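Local atomic coordinates of quinone oxidoreductase (Escherichia coli, PDB entry 1QOR), a protein that catalyses the NADPH-dependent reduction of quinones, turning two quinones into two 1,4-benzosemiquinones, and works as a homodimer. Residues A[145-150]-A[215-220]; A[235-240]-A[261-266]. All blocks are in the same frame, centred on the assembly; numbering follows the deposited sequence.

Both contacts lie at the C-terminal ends of strands in the parallel six-stranded sheet of the Rossmann-type nucleotide-binding domain. The chain first lays down strand 143-146, whose end opens contact 1. It then runs through strands 167-172 and 188-191 before returning as strand 210-215, so contact 1 closes a loop of 64 residues. Contact 2 follows in series and nests with nothing. It begins on strand 233-237 and closes 20 residues later on strand 260-262, the last strand of this chain's sheet. Asp215 joins the two contacts: its backbone probably hydrogen-bonds to Val236 and Phe238. Their centres are about 11 Å apart, and each lines part of the NADPH pocket.

Contact 1 of 2, residues A[145-150]-A[215-220]; sequences LFHAAA and DSVGRD. With NDP (NADPH dihydro-nicotinamide-adenine-dinucleotide phosphate), chain D.
Part of the NADPH pocket is built where two neighbouring strands of the sheet end, and here His147 and Ala148 meet Asp215, Ser216 and Val217. CD2 of the His147 ring is 3.6 Å from Asp215 CB, and OD2 of Asp215 sits over one ring face. The ring and carboxylate planes are 31° apart. His147 CG is anti to its own carbonyl carbon (chi1 -71°), which lays CD2 beside Asp215 CB. At the root of the ring His147 CB packs on Val217 CG1 at 3.5 Å, on the same side of the ring plane as Asp215 OD2; the His147 and Val217 side chains cross at about a right angle.

The Asp215 carboxylate closes an Asx turn. OD1 accepts from Val217 N at 2.8 Å, nearly along the C-O axis. It also accepts from Gly218 N at 3.2 Å, on the syn side and 33° out of the carboxylate plane. Two backbone donors thus grip one oxygen, which limits rotation of the group. OD2 is taken by the hydroxyls of Thr221 and Ser225; the latter also has a weak hydrogen bond with His147 NE2.

In this Rossmann-type fold, strands 143-146 and 210-215 are adjacent and parallel, and the dinucleotide lies across their C-terminal ends. Direct hydrogen bonds between the two segments are lacking, but two waters join them. Water 1 donates to His147 O and is hydrogen-bonded to Ser216 OG at 2.7 Å. Water 2 donates to the same carbonyl and weakly accepts from Ser216 N.

Ala148 CB is 3.8 Å from O4B of the adenosine ribose, and Val217 CB lies near C8A of the adenine. Ser216 CB rests on the nicotinamide ribose, 3.5 Å from C4D, and its carbonyl takes a weak hydrogen bond from O3D.

Contact 2 of 2, residues A[235-240]-A[261-266]; sequences MVSFGN and VTRPSL. With NDP (NADPH dihydro-nicotinamide-adenine-dinucleotide phosphate), chain D; SO4 (sulfate ion), chain C.
A beta-alpha-beta unit pairs strand 233-237 with strand 260-262, and the loops after them hold the nicotinamide end of NADPH. The strands run parallel. Thr262 N donates to Met235 O at 3.1 Å, and Ser237 N to Thr262 O at 3.0 Å. Met235 CG packs beside Val261 CG2 on one face of the sheet; Val236 CG2 lies beside Thr262 CG2 on the other. Thr262 OG1 is hydrogen-bonded to Leu259 O of the second subunit, where the sheet continues as an antiparallel ladder.

Beyond the strands, Pro264 CG sits against Val236 CG1 and Phe238 CB. The nicotinamide amide N7N donates to Pro264 O at 2.9 Å. The Phe238 ring meets the nicotinamide with its edge, near C2N.

Arg263 extends under the 238-239 backbone. A bend at chi2 (-52°) brings the guanidinium beneath the backbone, where Phe238 C and Gly239 N lie 3.4 Å from its plane, offset toward the rim. NH1 donates to Pro264 O, which therefore accepts from both cofactor and arginine. A water links Arg263 NE, Ser237 OG and Gly239 O. A sulfate, probably from the crystallisation liquor, takes Arg263 NH1 on O3 at 2.9 Å and Arg263 NH2 on O1 at 3.2 Å.

Contact 1 of 2, residues A[145-150]-A[215-220]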
ATOM      1  N   LEU A 145       9.272  13.705   1.112  1.00 18.14           N
ATOM      2  CA  LEU A 145       9.291  14.186  -0.256  1.00 18.15           C
ATOM      3  C   LEU A 145       7.876  14.498  -0.811  1.00 19.13           C
ATOM      4  O   LEU A 145       6.899  13.755  -0.536  1.00 19.35           O
ATOM      5  CB  LEU A 145      10.039  13.168  -1.124  1.00 18.62           C
ATOM      6  CG  LEU A 145      10.221  13.455  -2.614  1.00 19.32           C
ATOM      7  CD1 LEU A 145      11.158  14.603  -2.794  1.00 18.04           C
ATOM      8  CD2 LEU A 145      10.765  12.184  -3.305  1.00 19.97           C
ATOM      9  N   PHE A 146       7.764  15.564  -1.619  1.00 17.06           N
ATOM     10  CA  PHE A 146       6.478  15.963  -2.168  1.00 16.30           C
ATOM     11  C   PHE A 146       6.753  16.480  -3.555  1.00 16.71           C
ATOM     12  O   PHE A 146       7.419  17.493  -3.713  1.00 18.39           O
ATOM     13  CB  PHE A 146       5.838  17.037  -1.282  1.00 16.20           C
ATOM     14  CG  PHE A 146       4.344  17.183  -1.452  1.00 16.13           C
ATOM     15  CD1 PHE A 146       3.803  17.764  -2.611  1.00 17.46           C
ATOM     16  CD2 PHE A 146       3.472  16.746  -0.456  1.00 16.16           C
ATOM     17  CE1 PHE A 146       2.397  17.904  -2.770  1.00 16.11           C
ATOM     18  CE2 PHE A 146       2.078  16.876  -0.598  1.00 15.87           C
ATOM     19  CZ  PHE A 146       1.541  17.462  -1.767  1.00 16.36           C
ATOM     20  N   HIS A 147       6.251  15.775  -4.564  1.00 15.66           N
ATOM     21  CA  HIS A 147       6.467  16.114  -5.959  1.00 14.37           C
ATOM     22  C   HIS A 147       5.672  17.256  -6.490  1.00 13.60           C
ATOM     23  O   HIS A 147       4.607  17.555  -5.988  1.00 13.86           O
ATOM     24  CB  HIS A 147       6.222  14.891  -6.825  1.00 15.26           C
ATOM     25  CG  HIS A 147       7.279  13.838  -6.681  1.00 16.21           C
ATOM     26  ND1 HIS A 147       8.387  13.773  -7.497  1.00 17.68           N
ATOM     27  CD2 HIS A 147       7.379  12.785  -5.839  1.00 16.60           C
ATOM     28  CE1 HIS A 147       9.114  12.718  -7.177  1.00 16.85           C
ATOM     29  NE2 HIS A 147       8.523  12.102  -6.172  1.00 15.71           N
ATOM     30  N   ALA A 148       6.198  17.900  -7.520  1.00 14.32           N
ATOM     31  CA  ALA A 148       5.514  19.022  -8.170  1.00 15.63           C
ATOM     32  C   ALA A 148       5.095  20.071  -7.114  1.00 17.35           C
ATOM     33  O   ALA A 148       3.912  20.477  -7.011  1.00 17.09           O
ATOM     34  CB  ALA A 148       4.283  18.468  -8.987  1.00 16.26           C
ATOM     35  N   ALA A 149       6.088  20.511  -6.338  1.00 16.69           N
ATOM     36  CA  ALA A 149       5.900  21.440  -5.237  1.00 16.92           C
ATOM     37  C   ALA A 149       5.517  22.895  -5.546  1.00 17.04           C
ATOM     38  O   ALA A 149       5.115  23.616  -4.648  1.00 16.97           O
ATOM     39  CB  ALA A 149       7.107  21.391  -4.324  1.00 18.34           C
ATOM     40  N   ALA A 150       5.600  23.325  -6.793  1.00 17.37           N
ATOM     41  CA  ALA A 150       5.194  24.693  -7.125  1.00 18.23           C
ATOM     42  C   ALA A 150       3.807  24.740  -7.802  1.00 19.30           C
ATOM     43  O   ALA A 150       3.411  25.801  -8.333  1.00 18.84           O
ATOM     44  CB  ALA A 150       6.222  25.330  -8.044  1.00 17.96           C
ATOM     45  N   ASP A 215       3.474  11.512  -4.188  1.00 16.87           N
ATOM     46  CA  ASP A 215       3.775  11.626  -5.603  1.00 17.60           C
ATOM     47  C   ASP A 215       2.538  11.746  -6.531  1.00 19.13           C
ATOM     48  O   ASP A 215       1.792  10.765  -6.747  1.00 20.00           O
ATOM     49  CB  ASP A 215       4.702  10.435  -5.969  1.00 15.15           C
ATOM     50  CG  ASP A 215       5.138  10.438  -7.425  1.00 16.60           C
ATOM     51  OD1 ASP A 215       4.501  11.064  -8.295  1.00 17.91           O
ATOM     52  OD2 ASP A 215       6.116   9.753  -7.738  1.00 16.79           O
ATOM     53  N   SER A 216       2.366  12.928  -7.130  1.00 17.30           N
ATOM     54  CA  SER A 216       1.235  13.154  -7.989  1.00 17.76           C
ATOM     55  C   SER A 216       1.635  13.103  -9.417  1.00 18.43           C
ATOM     56  O   SER A 216       0.786  13.252 -10.305  1.00 17.86           O
ATOM     57  CB  SER A 216       0.570  14.501  -7.694  1.00 17.40           C
ATOM     58  OG  SER A 216       1.444  15.588  -7.925  1.00 19.03           O
ATOM     59  N   VAL A 217       2.923  12.901  -9.681  1.00 20.05           N
ATOM     60  CA  VAL A 217       3.295  12.899 -11.091  1.00 21.09           C
ATOM     61  C   VAL A 217       3.043  11.564 -11.799  1.00 22.21           C
ATOM     62  O   VAL A 217       2.818  11.532 -13.023  1.00 20.70           O
ATOM     63  CB  VAL A 217       4.657  13.671 -11.415  1.00 22.69           C
ATOM     64  CG1 VAL A 217       5.250  14.340 -10.187  1.00 19.31           C
ATOM     65  CG2 VAL A 217       5.626  12.877 -12.297  1.00 20.22           C
ATOM     66  N   GLY A 218       3.008  10.487 -11.013  1.00 22.45           N
ATOM     67  CA  GLY A 218       2.703   9.196 -11.574  1.00 23.69           C
ATOM     68  C   GLY A 218       3.801   8.456 -12.306  1.00 24.78           C
ATOM     69  O   GLY A 218       4.863   8.156 -11.742  1.00 25.28           O
ATOM     70  N   ARG A 219       3.534   8.171 -13.573  1.00 25.70           N
ATOM     71  CA  ARG A 219       4.423   7.391 -14.428  1.00 28.40           C
ATOM     72  C   ARG A 219       5.914   7.726 -14.433  1.00 27.86           C
ATOM     73  O   ARG A 219       6.754   6.853 -14.132  1.00 27.17           O
ATOM     74  CB  ARG A 219       3.854   7.406 -15.841  1.00 32.38           C
ATOM     75  CG  ARG A 219       4.704   6.854 -16.939  1.00 37.56           C
ATOM     76  CD  ARG A 219       3.901   6.971 -18.209  1.00 43.03           C
ATOM     77  NE  ARG A 219       4.739   7.187 -19.384  1.00 49.81           N
ATOM     78  CZ  ARG A 219       5.145   8.384 -19.834  1.00 53.49           C
ATOM     79  NH1 ARG A 219       4.807   9.529 -19.212  1.00 53.75           N
ATOM     80  NH2 ARG A 219       5.898   8.434 -20.939  1.00 55.85           N
ATOM     81  N   ASP A 220       6.235   8.993 -14.700  1.00 26.81           N
ATOM     82  CA  ASP A 220       7.641   9.426 -14.783  1.00 26.43           C
ATOM     83  C   ASP A 220       8.508   9.262 -13.543  1.00 24.74           C
ATOM     84  O   ASP A 220       9.691   8.983 -13.672  1.00 23.36           O
ATOM     85  CB  ASP A 220       7.756  10.861 -15.308  1.00 25.43           C
ATOM     86  CG  ASP A 220       7.374  10.986 -16.778  1.00 29.92           C
ATOM     87  OD1 ASP A 220       7.164   9.949 -17.472  1.00 31.40           O
ATOM     88  OD2 ASP A 220       7.278  12.142 -17.265  1.00 32.22           O
TER
HETATM   89  PA  NDP D 350      -0.618  21.344 -10.833  1.00 20.74           P
HETATM   90  O1A NDP D 350      -0.995  22.780 -10.807  1.00 20.09           O
HETATM   91  O2A NDP D 350       0.254  20.820  -9.748  1.00 21.04           O
HETATM   92  O5B NDP D 350      -0.063  20.943 -12.224  1.00 17.48           O
HETATM   93  C5B NDP D 350       0.586  19.724 -12.471  1.00 19.51           C
HETATM   94  C4B NDP D 350       2.063  19.923 -12.309  1.00 21.72           C
HETATM   95  O4B NDP D 350       2.542  18.585 -12.314  1.00 23.60           O
HETATM   96  C3B NDP D 350       2.810  20.625 -13.452  1.00 23.09           C
HETATM   97  O3B NDP D 350       2.741  22.064 -13.267  1.00 20.88           O
HETATM   98  C2B NDP D 350       4.167  19.937 -13.428  1.00 22.16           C
HETATM   99  O2B NDP D 350       5.036  20.702 -12.602  1.00 23.51           O
HETATM  100  C1B NDP D 350       3.865  18.496 -12.824  1.00 22.07           C
HETATM  101  N9A NDP D 350       4.137  17.567 -13.931  1.00 22.32           N
HETATM  102  C8A NDP D 350       5.102  16.650 -14.008  1.00 21.15           C
HETATM  103  N7A NDP D 350       5.050  16.034 -15.196  1.00 20.68           N
HETATM  104  C5A NDP D 350       4.041  16.600 -15.820  1.00 21.42           C
HETATM  105  C6A NDP D 350       3.630  16.298 -17.112  1.00 21.51           C
HETATM  106  N6A NDP D 350       4.222  15.379 -17.865  1.00 20.06           N
HETATM  107  N1A NDP D 350       2.595  17.006 -17.568  1.00 21.55           N
HETATM  108  C2A NDP D 350       1.969  17.964 -16.830  1.00 23.54           C
HETATM  109  N3A NDP D 350       2.378  18.249 -15.591  1.00 23.95           N
HETATM  110  C4A NDP D 350       3.439  17.566 -15.070  1.00 22.23           C
HETATM  111  O3  NDP D 350      -2.024  20.615 -10.685  1.00 20.67           O
HETATM  112  PN  NDP D 350      -3.092  20.437  -9.535  1.00 21.45           P
HETATM  113  O1N NDP D 350      -2.702  21.167  -8.275  1.00 21.22           O
HETATM  114  O2N NDP D 350      -4.467  20.666 -10.120  1.00 20.88           O
HETATM  115  O5D NDP D 350      -2.922  18.816  -9.294  1.00 22.09           O
HETATM  116  C5D NDP D 350      -1.706  18.169  -8.946  1.00 20.51           C
HETATM  117  C4D NDP D 350      -1.849  16.685  -9.013  1.00 22.98           C
HETATM  118  O4D NDP D 350      -2.678  16.211  -7.928  1.00 22.60           O
HETATM  119  C3D NDP D 350      -2.495  16.190 -10.301  1.00 23.60           C
HETATM  120  O3D NDP D 350      -1.831  15.008 -10.760  1.00 22.73           O
HETATM  121  C2D NDP D 350      -3.935  15.890  -9.830  1.00 22.12           C
HETATM  122  O2D NDP D 350      -4.576  14.965 -10.672  1.00 23.76           O
HETATM  123  C1D NDP D 350      -3.736  15.315  -8.458  1.00 22.21           C
HETATM  124  N1N NDP D 350      -4.774  15.467  -7.403  1.00 19.20           N
HETATM  125  C2N NDP D 350      -5.155  14.372  -6.669  1.00 14.72           C
HETATM  126  C3N NDP D 350      -6.114  14.539  -5.685  1.00 18.38           C
HETATM  127  C7N NDP D 350      -6.546  13.366  -4.816  1.00 18.85           C
HETATM  128  O7N NDP D 350      -7.361  13.512  -3.913  1.00 18.10           O
HETATM  129  N7N NDP D 350      -5.973  12.219  -5.114  1.00 19.60           N
HETATM  130  C4N NDP D 350      -6.683  15.774  -5.424  1.00 18.79           C
HETATM  131  C5N NDP D 350      -6.280  16.882  -6.181  1.00 19.64           C
HETATM  132  C6N NDP D 350      -5.329  16.710  -7.173  1.00 19.02           C
HETATM  133  P2B NDP D 350       6.682  20.699 -12.854  1.00 24.17           P
HETATM  134  O1X NDP D 350       7.236  21.372 -11.659  1.00 24.60           O
HETATM  135  O2X NDP D 350       7.066  19.285 -12.948  1.00 26.23           O
HETATM  136  O3X NDP D 350       6.833  21.434 -14.124  1.00 25.09           O
HETATM  137  O   HOH W   1       1.672  17.706  -6.210  1.00 16.80           O
HETATM  138  O   HOH W   2       3.066  15.122  -5.348  0.83 35.89           O

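Contact 2 of 2, residues A[235-240]-A[261-266]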
ATOM      1  N   MET A 235       4.408   4.882   0.107  1.00 20.03           N
ATOM      2  CA  MET A 235       4.379   5.591  -1.163  1.00 20.14           C
ATOM      3  C   MET A 235       2.923   6.010  -1.417  1.00 20.35           C
ATOM      4  O   MET A 235       2.026   5.138  -1.455  1.00 20.13           O
ATOM      5  CB  MET A 235       4.915   4.679  -2.286  1.00 20.15           C
ATOM      6  CG  MET A 235       4.596   5.136  -3.706  1.00 22.22           C
ATOM      7  SD  MET A 235       5.379   6.704  -4.157  1.00 23.35           S
ATOM      8  CE  MET A 235       5.322   6.747  -5.970  1.00 23.92           C
ATOM      9  N   VAL A 236       2.668   7.328  -1.482  1.00 18.84           N
ATOM     10  CA  VAL A 236       1.333   7.858  -1.752  1.00 16.63           C
ATOM     11  C   VAL A 236       1.228   8.322  -3.201  1.00 18.05           C
ATOM     12  O   VAL A 236       1.771   9.368  -3.579  1.00 18.16           O
ATOM     13  CB  VAL A 236       0.955   9.003  -0.771  1.00 16.98           C
ATOM     14  CG1 VAL A 236      -0.545   9.441  -0.978  1.00 14.96           C
ATOM     15  CG2 VAL A 236       1.168   8.537   0.691  1.00 14.76           C
ATOM     16  N   SER A 237       0.641   7.481  -4.059  1.00 17.94           N
ATOM     17  CA  SER A 237       0.460   7.820  -5.475  1.00 18.44           C
ATOM     18  C   SER A 237      -0.916   8.505  -5.577  1.00 19.24           C
ATOM     19  O   SER A 237      -1.953   7.852  -5.417  1.00 19.55           O
ATOM     20  CB  SER A 237       0.484   6.547  -6.296  1.00 19.52           C
ATOM     21  OG  SER A 237       0.447   6.859  -7.678  1.00 22.01           O
ATOM     22  N   PHE A 238      -0.951   9.821  -5.811  1.00 18.98           N
ATOM     23  CA  PHE A 238      -2.232  10.516  -5.797  1.00 16.07           C
ATOM     24  C   PHE A 238      -2.500  11.378  -7.001  1.00 16.89           C
ATOM     25  O   PHE A 238      -3.373  12.234  -6.960  1.00 18.24           O
ATOM     26  CB  PHE A 238      -2.386  11.310  -4.469  1.00 15.72           C
ATOM     27  CG  PHE A 238      -1.580  12.600  -4.395  1.00 15.72           C
ATOM     28  CD1 PHE A 238      -0.243  12.581  -4.021  1.00 16.56           C
ATOM     29  CD2 PHE A 238      -2.192  13.834  -4.663  1.00 17.21           C
ATOM     30  CE1 PHE A 238       0.492  13.762  -3.904  1.00 18.43           C
ATOM     31  CE2 PHE A 238      -1.484  15.032  -4.563  1.00 20.49           C
ATOM     32  CZ  PHE A 238      -0.132  15.005  -4.179  1.00 20.46           C
ATOM     33  N   GLY A 239      -1.752  11.157  -8.074  1.00 17.14           N
ATOM     34  CA  GLY A 239      -1.947  11.929  -9.286  1.00 16.98           C
ATOM     35  C   GLY A 239      -1.433  11.132 -10.484  1.00 19.09           C
ATOM     36  O   GLY A 239      -0.776  10.109 -10.315  1.00 17.39           O
ATOM     37  N   ASN A 240      -1.798  11.563 -11.694  1.00 20.92           N
ATOM     38  CA  ASN A 240      -1.367  10.915 -12.934  1.00 21.73           C
ATOM     39  C   ASN A 240      -0.924  12.037 -13.894  1.00 22.74           C
ATOM     40  O   ASN A 240      -1.179  11.915 -15.101  1.00 22.53           O
ATOM     41  CB  ASN A 240      -2.533  10.181 -13.649  1.00 21.17           C
ATOM     42  CG  ASN A 240      -3.528   9.568 -12.704  1.00 20.43           C
ATOM     43  OD1 ASN A 240      -4.709   9.884 -12.764  1.00 25.25           O
ATOM     44  ND2 ASN A 240      -3.070   8.712 -11.818  1.00 18.22           N
ATOM     45  N   VAL A 261       1.917   1.074  -0.397  1.00 18.64           N
ATOM     46  CA  VAL A 261       1.493   2.033  -1.397  1.00 18.27           C
ATOM     47  C   VAL A 261      -0.032   2.189  -1.299  1.00 17.89           C
ATOM     48  O   VAL A 261      -0.758   1.241  -0.953  1.00 15.50           O
ATOM     49  CB  VAL A 261       2.009   1.693  -2.820  1.00 19.30           C
ATOM     50  CG1 VAL A 261       1.606   0.329  -3.206  1.00 24.49           C
ATOM     51  CG2 VAL A 261       1.444   2.697  -3.849  1.00 20.26           C
ATOM     52  N   THR A 262      -0.510   3.408  -1.524  1.00 17.49           N
ATOM     53  CA  THR A 262      -1.932   3.676  -1.468  1.00 17.42           C
ATOM     54  C   THR A 262      -2.176   4.650  -2.581  1.00 18.41           C
ATOM     55  O   THR A 262      -1.239   5.331  -3.010  1.00 17.11           O
ATOM     56  CB  THR A 262      -2.380   4.268  -0.122  1.00 18.78           C
ATOM     57  OG1 THR A 262      -3.807   4.469  -0.136  1.00 18.76           O
ATOM     58  CG2 THR A 262      -1.663   5.617   0.164  1.00 20.27           C
ATOM     59  N   ARG A 263      -3.366   4.569  -3.185  1.00 18.42           N
ATOM     60  CA  ARG A 263      -3.728   5.469  -4.278  1.00 18.78           C
ATOM     61  C   ARG A 263      -5.065   6.082  -3.842  1.00 19.80           C
ATOM     62  O   ARG A 263      -6.130   5.578  -4.176  1.00 19.98           O
ATOM     63  CB  ARG A 263      -3.851   4.703  -5.588  1.00 16.53           C
ATOM     64  CG  ARG A 263      -3.609   5.565  -6.822  1.00 15.57           C
ATOM     65  CD  ARG A 263      -4.471   6.862  -6.836  1.00 17.70           C
ATOM     66  NE  ARG A 263      -4.182   7.701  -8.004  1.00 17.13           N
ATOM     67  CZ  ARG A 263      -4.731   8.892  -8.226  1.00 15.90           C
ATOM     68  NH1 ARG A 263      -5.597   9.415  -7.358  1.00 16.16           N
ATOM     69  NH2 ARG A 263      -4.449   9.538  -9.349  1.00 15.98           N
ATOM     70  N   PRO A 264      -5.010   7.191  -3.083  1.00 19.76           N
ATOM     71  CA  PRO A 264      -6.209   7.871  -2.577  1.00 19.60           C
ATOM     72  C   PRO A 264      -6.863   8.907  -3.502  1.00 19.54           C
ATOM     73  O   PRO A 264      -6.271   9.381  -4.483  1.00 17.79           O
ATOM     74  CB  PRO A 264      -5.680   8.542  -1.305  1.00 17.67           C
ATOM     75  CG  PRO A 264      -4.337   9.049  -1.785  1.00 18.03           C
ATOM     76  CD  PRO A 264      -3.783   7.901  -2.641  1.00 18.87           C
ATOM     77  N   SER A 265      -8.104   9.243  -3.161  1.00 20.23           N
ATOM     78  CA  SER A 265      -8.859  10.251  -3.877  1.00 21.03           C
ATOM     79  C   SER A 265      -9.632  10.983  -2.782  1.00 21.40           C
ATOM     80  O   SER A 265      -9.757  10.492  -1.652  1.00 19.75           O
ATOM     81  CB  SER A 265      -9.799   9.634  -4.929  1.00 19.37           C
ATOM     82  OG  SER A 265     -10.913   9.041  -4.297  1.00 22.62           O
ATOM     83  N   LEU A 266     -10.085  12.188  -3.102  1.00 23.71           N
ATOM     84  CA  LEU A 266     -10.859  13.005  -2.178  1.00 24.92           C
ATOM     85  C   LEU A 266     -12.116  12.281  -1.694  1.00 27.39           C
ATOM     86  O   LEU A 266     -12.493  12.412  -0.502  1.00 30.28           O
ATOM     87  CB  LEU A 266     -11.287  14.296  -2.873  1.00 25.25           C
ATOM     88  CG  LEU A 266     -10.949  15.622  -2.200  1.00 27.06           C
ATOM     89  CD1 LEU A 266     -11.972  16.652  -2.632  1.00 28.45           C
ATOM     90  CD2 LEU A 266     -10.962  15.505  -0.707  1.00 27.43           C
TER
HETATM   91  PA  NDP D 350      -0.618  21.344 -10.833  1.00 20.74           P
HETATM   92  O1A NDP D 350      -0.995  22.780 -10.807  1.00 20.09           O
HETATM   93  O2A NDP D 350       0.254  20.820  -9.748  1.00 21.04           O
HETATM   94  O5B NDP D 350      -0.063  20.943 -12.224  1.00 17.48           O
HETATM   95  C5B NDP D 350       0.586  19.724 -12.471  1.00 19.51           C
HETATM   96  C4B NDP D 350       2.063  19.923 -12.309  1.00 21.72           C
HETATM   97  O4B NDP D 350       2.542  18.585 -12.314  1.00 23.60           O
HETATM   98  C3B NDP D 350       2.810  20.625 -13.452  1.00 23.09           C
HETATM   99  O3B NDP D 350       2.741  22.064 -13.267  1.00 20.88           O
HETATM  100  C2B NDP D 350       4.167  19.937 -13.428  1.00 22.16           C
HETATM  101  O2B NDP D 350       5.036  20.702 -12.602  1.00 23.51           O
HETATM  102  C1B NDP D 350       3.865  18.496 -12.824  1.00 22.07           C
HETATM  103  N9A NDP D 350       4.137  17.567 -13.931  1.00 22.32           N
HETATM  104  C8A NDP D 350       5.102  16.650 -14.008  1.00 21.15           C
HETATM  105  N7A NDP D 350       5.050  16.034 -15.196  1.00 20.68           N
HETATM  106  C5A NDP D 350       4.041  16.600 -15.820  1.00 21.42           C
HETATM  107  C6A NDP D 350       3.630  16.298 -17.112  1.00 21.51           C
HETATM  108  N6A NDP D 350       4.222  15.379 -17.865  1.00 20.06           N
HETATM  109  N1A NDP D 350       2.595  17.006 -17.568  1.00 21.55           N
HETATM  110  C2A NDP D 350       1.969  17.964 -16.830  1.00 23.54           C
HETATM  111  N3A NDP D 350       2.378  18.249 -15.591  1.00 23.95           N
HETATM  112  C4A NDP D 350       3.439  17.566 -15.070  1.00 22.23           C
HETATM  113  O3  NDP D 350      -2.024  20.615 -10.685  1.00 20.67           O
HETATM  114  PN  NDP D 350      -3.092  20.437  -9.535  1.00 21.45           P
HETATM  115  O1N NDP D 350      -2.702  21.167  -8.275  1.00 21.22           O
HETATM  116  O2N NDP D 350      -4.467  20.666 -10.120  1.00 20.88           O
HETATM  117  O5D NDP D 350      -2.922  18.816  -9.294  1.00 22.09           O
HETATM  118  C5D NDP D 350      -1.706  18.169  -8.946  1.00 20.51           C
HETATM  119  C4D NDP D 350      -1.849  16.685  -9.013  1.00 22.98           C
HETATM  120  O4D NDP D 350      -2.678  16.211  -7.928  1.00 22.60           O
HETATM  121  C3D NDP D 350      -2.495  16.190 -10.301  1.00 23.60           C
HETATM  122  O3D NDP D 350      -1.831  15.008 -10.760  1.00 22.73           O
HETATM  123  C2D NDP D 350      -3.935  15.890  -9.830  1.00 22.12           C
HETATM  124  O2D NDP D 350      -4.576  14.965 -10.672  1.00 23.76           O
HETATM  125  C1D NDP D 350      -3.736  15.315  -8.458  1.00 22.21           C
HETATM  126  N1N NDP D 350      -4.774  15.467  -7.403  1.00 19.20           N
HETATM  127  C2N NDP D 350      -5.155  14.372  -6.669  1.00 14.72           C
HETATM  128  C3N NDP D 350      -6.114  14.539  -5.685  1.00 18.38           C
HETATM  129  C7N NDP D 350      -6.546  13.366  -4.816  1.00 18.85           C
HETATM  130  O7N NDP D 350      -7.361  13.512  -3.913  1.00 18.10           O
HETATM  131  N7N NDP D 350      -5.973  12.219  -5.114  1.00 19.60           N
HETATM  132  C4N NDP D 350      -6.683  15.774  -5.424  1.00 18.79           C
HETATM  133  C5N NDP D 350      -6.280  16.882  -6.181  1.00 19.64           C
HETATM  134  C6N NDP D 350      -5.329  16.710  -7.173  1.00 19.02           C
HETATM  135  P2B NDP D 350       6.682  20.699 -12.854  1.00 24.17           P
HETATM  136  O1X NDP D 350       7.236  21.372 -11.659  1.00 24.60           O
HETATM  137  O2X NDP D 350       7.066  19.285 -12.948  1.00 26.23           O
HETATM  138  O3X NDP D 350       6.833  21.434 -14.124  1.00 25.09           O
HETATM  139  S   SO4 C 328      -6.877  12.641  -9.193  1.00 31.69           S
HETATM  140  O1  SO4 C 328      -6.291  12.014 -10.255  1.00 34.70           O
HETATM  141  O2  SO4 C 328      -6.893  14.098  -9.417  1.00 33.15           O
HETATM  142  O3  SO4 C 328      -6.406  12.095  -7.977  1.00 34.58           O
HETATM  143  O4  SO4 C 328      -8.169  12.373  -8.913  1.00 36.86           O
HETATM  144  O   HOH W   3      -1.631   7.630  -9.291  1.00 18.37           O